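Long-range contact in anthranilate-CoA ligase (PDB 4WV3), which belongs to the ANL family of AMP-binding enzymes, with a large N-terminal and a smaller C-terminal domain: residues R18-P32 with P231-G243. Sequence-based numbering, arbitrary orientation.
Sequences RNLPVRANKTALFTP and PWYVGASCVLFPG
W232 turns the edge of its indole to strand 27-30: A28 O and L29 CD2 lie there near the ring plane, CD2 against CZ2 and CH2, and NE1 makes a weak hydrogen bond to A28 O. CZ2 also touches A28 CB, at 3.5 Å. The A28 carbonyl takes the shorter bond from C238 N (2.9 Å). Two further bonds, F30 N to C238 O and L240 N to F30 O, complete the parallel pairing. V74 of helix 71-83 and F38 of helix 38-54 close over W232, so this end is densely buried. The helix ends in a Schellman motif with G235 as its C-prime residue, and side chains of 18-26 bond to carbonyls at the helix end and at this glycine. N19 ND2 donates almost linearly to W232 O (2.7 Å, 170°), in the plane of both groups, while K26, fully extended with CG anti to its backbone N (chi1 175°), brings NZ 2.8 Å from G235 O and also salt-bridges E208. Toward solvent the contact is looser, at the exposed R18: NE bonds Y233 O with a well-bent N-H...O angle, Y233 CE1 sits over the centre of the R18 guanidinium, the two planes 15° apart, and D14 holds NH1. The Schellman turn leads from helix 221-234 into strand 237-239, which pairs in parallel with 27-30, next to the outermost strand 35-37 of the mixed sheet in the AMP-binding fold.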
# COMPACT_ATOMS: atom_id res chain seq x y z
N ARG A 18 9.79 7.53 21.15
CA ARG A 18 10.83 6.64 21.65
C ARG A 18 12.20 7.13 21.19
O ARG A 18 13.23 6.60 21.59
CB ARG A 18 10.60 5.19 21.19
CG ARG A 18 10.76 4.99 19.69
CD ARG A 18 10.16 3.67 19.23
NE ARG A 18 10.96 2.51 19.63
CZ ARG A 18 10.69 1.73 20.67
NH1 ARG A 18 9.63 1.98 21.43
NH2 ARG A 18 11.47 0.70 20.95
N ASN A 19 12.19 8.17 20.36
CA ASN A 19 13.42 8.77 19.86
C ASN A 19 13.82 10.00 20.66
O ASN A 19 14.96 10.46 20.60
CB ASN A 19 13.26 9.15 18.39
CG ASN A 19 13.02 7.96 17.50
OD1 ASN A 19 13.93 7.20 17.20
ND2 ASN A 19 11.77 7.78 17.07
N LEU A 20 12.86 10.55 21.41
CA LEU A 20 13.12 11.72 22.24
C LEU A 20 13.62 11.28 23.61
O LEU A 20 13.14 10.29 24.16
CB LEU A 20 11.87 12.59 22.36
CG LEU A 20 11.41 13.37 21.12
CD1 LEU A 20 12.61 13.99 20.40
CD2 LEU A 20 10.60 12.50 20.17
N PRO A 21 14.57 12.04 24.19
CA PRO A 21 15.13 13.26 23.60
C PRO A 21 16.46 13.03 22.88
O PRO A 21 17.07 14.00 22.42
CB PRO A 21 15.38 14.12 24.84
CG PRO A 21 15.78 13.12 25.88
CD PRO A 21 15.01 11.85 25.58
N VAL A 22 16.90 11.78 22.78
CA VAL A 22 18.24 11.48 22.26
C VAL A 22 18.45 11.94 20.81
O VAL A 22 19.51 12.48 20.48
CB VAL A 22 18.62 9.99 22.43
CG1 VAL A 22 17.60 9.08 21.76
CG2 VAL A 22 20.02 9.72 21.90
N ARG A 23 17.45 11.74 19.96
CA ARG A 23 17.55 12.14 18.57
C ARG A 23 16.71 13.38 18.28
O ARG A 23 16.13 13.51 17.20
CB ARG A 23 17.12 11.00 17.64
CG ARG A 23 17.95 9.74 17.77
CD ARG A 23 17.52 8.71 16.74
NE ARG A 23 18.18 7.42 16.94
CZ ARG A 23 17.68 6.44 17.68
NH1 ARG A 23 16.52 6.60 18.29
NH2 ARG A 23 18.35 5.30 17.81
N ALA A 24 16.65 14.28 19.25
CA ALA A 24 15.85 15.49 19.12
C ALA A 24 16.29 16.37 17.95
O ALA A 24 15.47 17.03 17.32
CB ALA A 24 15.88 16.29 20.42
N ASN A 25 17.59 16.37 17.67
CA ASN A 25 18.13 17.25 16.63
C ASN A 25 18.46 16.56 15.31
O ASN A 25 18.97 17.19 14.38
CB ASN A 25 19.36 17.99 17.16
CG ASN A 25 18.99 19.15 18.06
OD1 ASN A 25 17.84 19.29 18.46
ND2 ASN A 25 19.97 19.99 18.37
N LYS A 26 18.16 15.27 15.21
CA LYS A 26 18.32 14.56 13.94
C LYS A 26 17.11 14.84 13.05
O LYS A 26 15.97 14.76 13.50
CB LYS A 26 18.47 13.06 14.15
CG LYS A 26 18.51 12.28 12.84
CD LYS A 26 18.66 10.78 13.06
CE LYS A 26 18.68 10.05 11.72
NZ LYS A 26 18.87 8.58 11.88
N THR A 27 17.37 15.16 11.78
CA THR A 27 16.30 15.41 10.83
C THR A 27 15.48 14.14 10.61
O THR A 27 16.00 13.11 10.19
CB THR A 27 16.84 15.90 9.48
OG1 THR A 27 17.77 16.97 9.69
CG2 THR A 27 15.70 16.39 8.59
N ALA A 28 14.18 14.22 10.91
CA ALA A 28 13.31 13.06 10.85
C ALA A 28 12.66 12.88 9.48
O ALA A 28 12.65 11.78 8.93
CB ALA A 28 12.24 13.14 11.93
N LEU A 29 12.10 13.96 8.93
CA LEU A 29 11.45 13.88 7.62
C LEU A 29 12.03 14.87 6.61
O LEU A 29 12.36 16.01 6.94
CB LEU A 29 9.93 14.06 7.76
CG LEU A 29 9.37 15.29 8.47
CD1 LEU A 29 9.21 16.47 7.52
CD2 LEU A 29 8.04 14.96 9.14
N PHE A 30 12.16 14.41 5.37
CA PHE A 30 12.65 15.24 4.28
C PHE A 30 11.57 15.47 3.23
O PHE A 30 11.07 14.52 2.62
CB PHE A 30 13.88 14.61 3.63
CG PHE A 30 15.11 14.62 4.49
CD1 PHE A 30 15.39 13.56 5.34
CD2 PHE A 30 15.99 15.69 4.45
CE1 PHE A 30 16.52 13.57 6.13
CE2 PHE A 30 17.12 15.71 5.23
CZ PHE A 30 17.39 14.65 6.08
N THR A 31 11.21 16.73 3.02
CA THR A 31 10.27 17.11 1.97
C THR A 31 10.89 18.25 1.16
O THR A 31 11.74 18.98 1.67
CB THR A 31 8.91 17.56 2.54
OG1 THR A 31 9.07 18.78 3.27
CG2 THR A 31 8.33 16.50 3.45
N PRO A 32 10.48 18.40 -0.12
CA PRO A 32 11.00 19.47 -0.96
C PRO A 32 10.77 20.87 -0.38
O PRO A 32 11.53 21.79 -0.68
CB PRO A 32 10.21 19.31 -2.26
CG PRO A 32 9.86 17.87 -2.30
CD PRO A 32 9.61 17.48 -0.87
N PRO A 231 10.62 3.28 9.92
CA PRO A 231 11.92 3.92 10.11
C PRO A 231 12.04 4.70 11.42
O PRO A 231 13.10 4.69 12.04
CB PRO A 231 12.03 4.87 8.92
CG PRO A 231 10.63 5.14 8.52
CD PRO A 231 9.91 3.85 8.75
N TRP A 232 10.96 5.37 11.83
CA TRP A 232 10.99 6.15 13.06
C TRP A 232 11.04 5.25 14.30
O TRP A 232 11.44 5.69 15.38
CB TRP A 232 9.80 7.11 13.14
CG TRP A 232 9.96 8.32 12.26
CD1 TRP A 232 10.88 8.50 11.28
CD2 TRP A 232 9.18 9.52 12.31
NE1 TRP A 232 10.73 9.74 10.70
CE2 TRP A 232 9.69 10.39 11.32
CE3 TRP A 232 8.11 9.95 13.10
CZ2 TRP A 232 9.15 11.65 11.09
CZ3 TRP A 232 7.58 11.21 12.87
CH2 TRP A 232 8.10 12.04 11.87
N TYR A 233 10.62 4.00 14.13
CA TYR A 233 10.66 3.03 15.21
C TYR A 233 12.10 2.70 15.61
O TYR A 233 12.37 2.34 16.75
CB TYR A 233 9.91 1.76 14.80
CG TYR A 233 9.91 0.66 15.85
CD1 TYR A 233 9.12 0.76 16.98
CD2 TYR A 233 10.69 -0.48 15.69
CE1 TYR A 233 9.11 -0.24 17.94
CE2 TYR A 233 10.69 -1.48 16.63
CZ TYR A 233 9.90 -1.36 17.76
OH TYR A 233 9.89 -2.36 18.70
N VAL A 234 13.02 2.84 14.65
CA VAL A 234 14.43 2.56 14.90
C VAL A 234 15.30 3.82 14.85
O VAL A 234 16.51 3.75 15.04
CB VAL A 234 14.99 1.53 13.90
CG1 VAL A 234 14.23 0.22 14.01
CG2 VAL A 234 14.93 2.07 12.49
N GLY A 235 14.67 4.96 14.60
CA GLY A 235 15.38 6.23 14.59
C GLY A 235 15.83 6.68 13.21
O GLY A 235 16.52 7.69 13.07
N ALA A 236 15.44 5.92 12.19
CA ALA A 236 15.79 6.26 10.81
C ALA A 236 14.95 7.44 10.32
O ALA A 236 13.91 7.75 10.89
CB ALA A 236 15.61 5.06 9.91
N SER A 237 15.42 8.09 9.25
CA SER A 237 14.70 9.21 8.67
C SER A 237 13.87 8.77 7.47
O SER A 237 14.05 7.65 6.97
CB SER A 237 15.69 10.31 8.25
OG SER A 237 16.62 9.82 7.31
N CYS A 238 12.98 9.63 7.01
CA CYS A 238 12.12 9.31 5.87
C CYS A 238 12.00 10.47 4.89
O CYS A 238 12.22 11.63 5.25
CB CYS A 238 10.72 8.89 6.35
SG CYS A 238 9.79 10.19 7.20
N VAL A 239 11.66 10.15 3.65
CA VAL A 239 11.51 11.15 2.60
C VAL A 239 10.09 11.13 2.03
O VAL A 239 9.60 10.08 1.63
CB VAL A 239 12.52 10.92 1.45
CG1 VAL A 239 12.36 11.98 0.37
CG2 VAL A 239 13.95 10.93 2.00
N LEU A 240 9.45 12.29 1.99
CA LEU A 240 8.06 12.39 1.55
C LEU A 240 7.92 13.12 0.22
O LEU A 240 8.40 14.25 0.07
CB LEU A 240 7.21 13.07 2.62
CG LEU A 240 7.28 12.45 4.02
CD1 LEU A 240 6.42 13.23 5.00
CD2 LEU A 240 6.88 10.98 3.99
N PHE A 241 7.26 12.48 -0.74
CA PHE A 241 7.08 13.04 -2.07
C PHE A 241 5.62 13.43 -2.30
O PHE A 241 4.76 12.57 -2.47
CB PHE A 241 7.53 12.04 -3.13
CG PHE A 241 7.36 12.52 -4.54
CD1 PHE A 241 8.25 13.44 -5.09
CD2 PHE A 241 6.33 12.04 -5.33
CE1 PHE A 241 8.09 13.88 -6.39
CE2 PHE A 241 6.17 12.48 -6.63
CZ PHE A 241 7.05 13.40 -7.16
N PRO A 242 5.34 14.75 -2.31
CA PRO A 242 3.97 15.27 -2.41
C PRO A 242 3.43 15.28 -3.84
O PRO A 242 2.22 15.31 -4.03
CB PRO A 242 4.12 16.70 -1.91
CG PRO A 242 5.50 17.08 -2.30
CD PRO A 242 6.33 15.82 -2.17
N GLY A 243 4.33 15.24 -4.82
CA GLY A 243 3.94 15.35 -6.22
C GLY A 243 3.20 14.14 -6.76
O GLY A 243 2.99 13.15 -6.05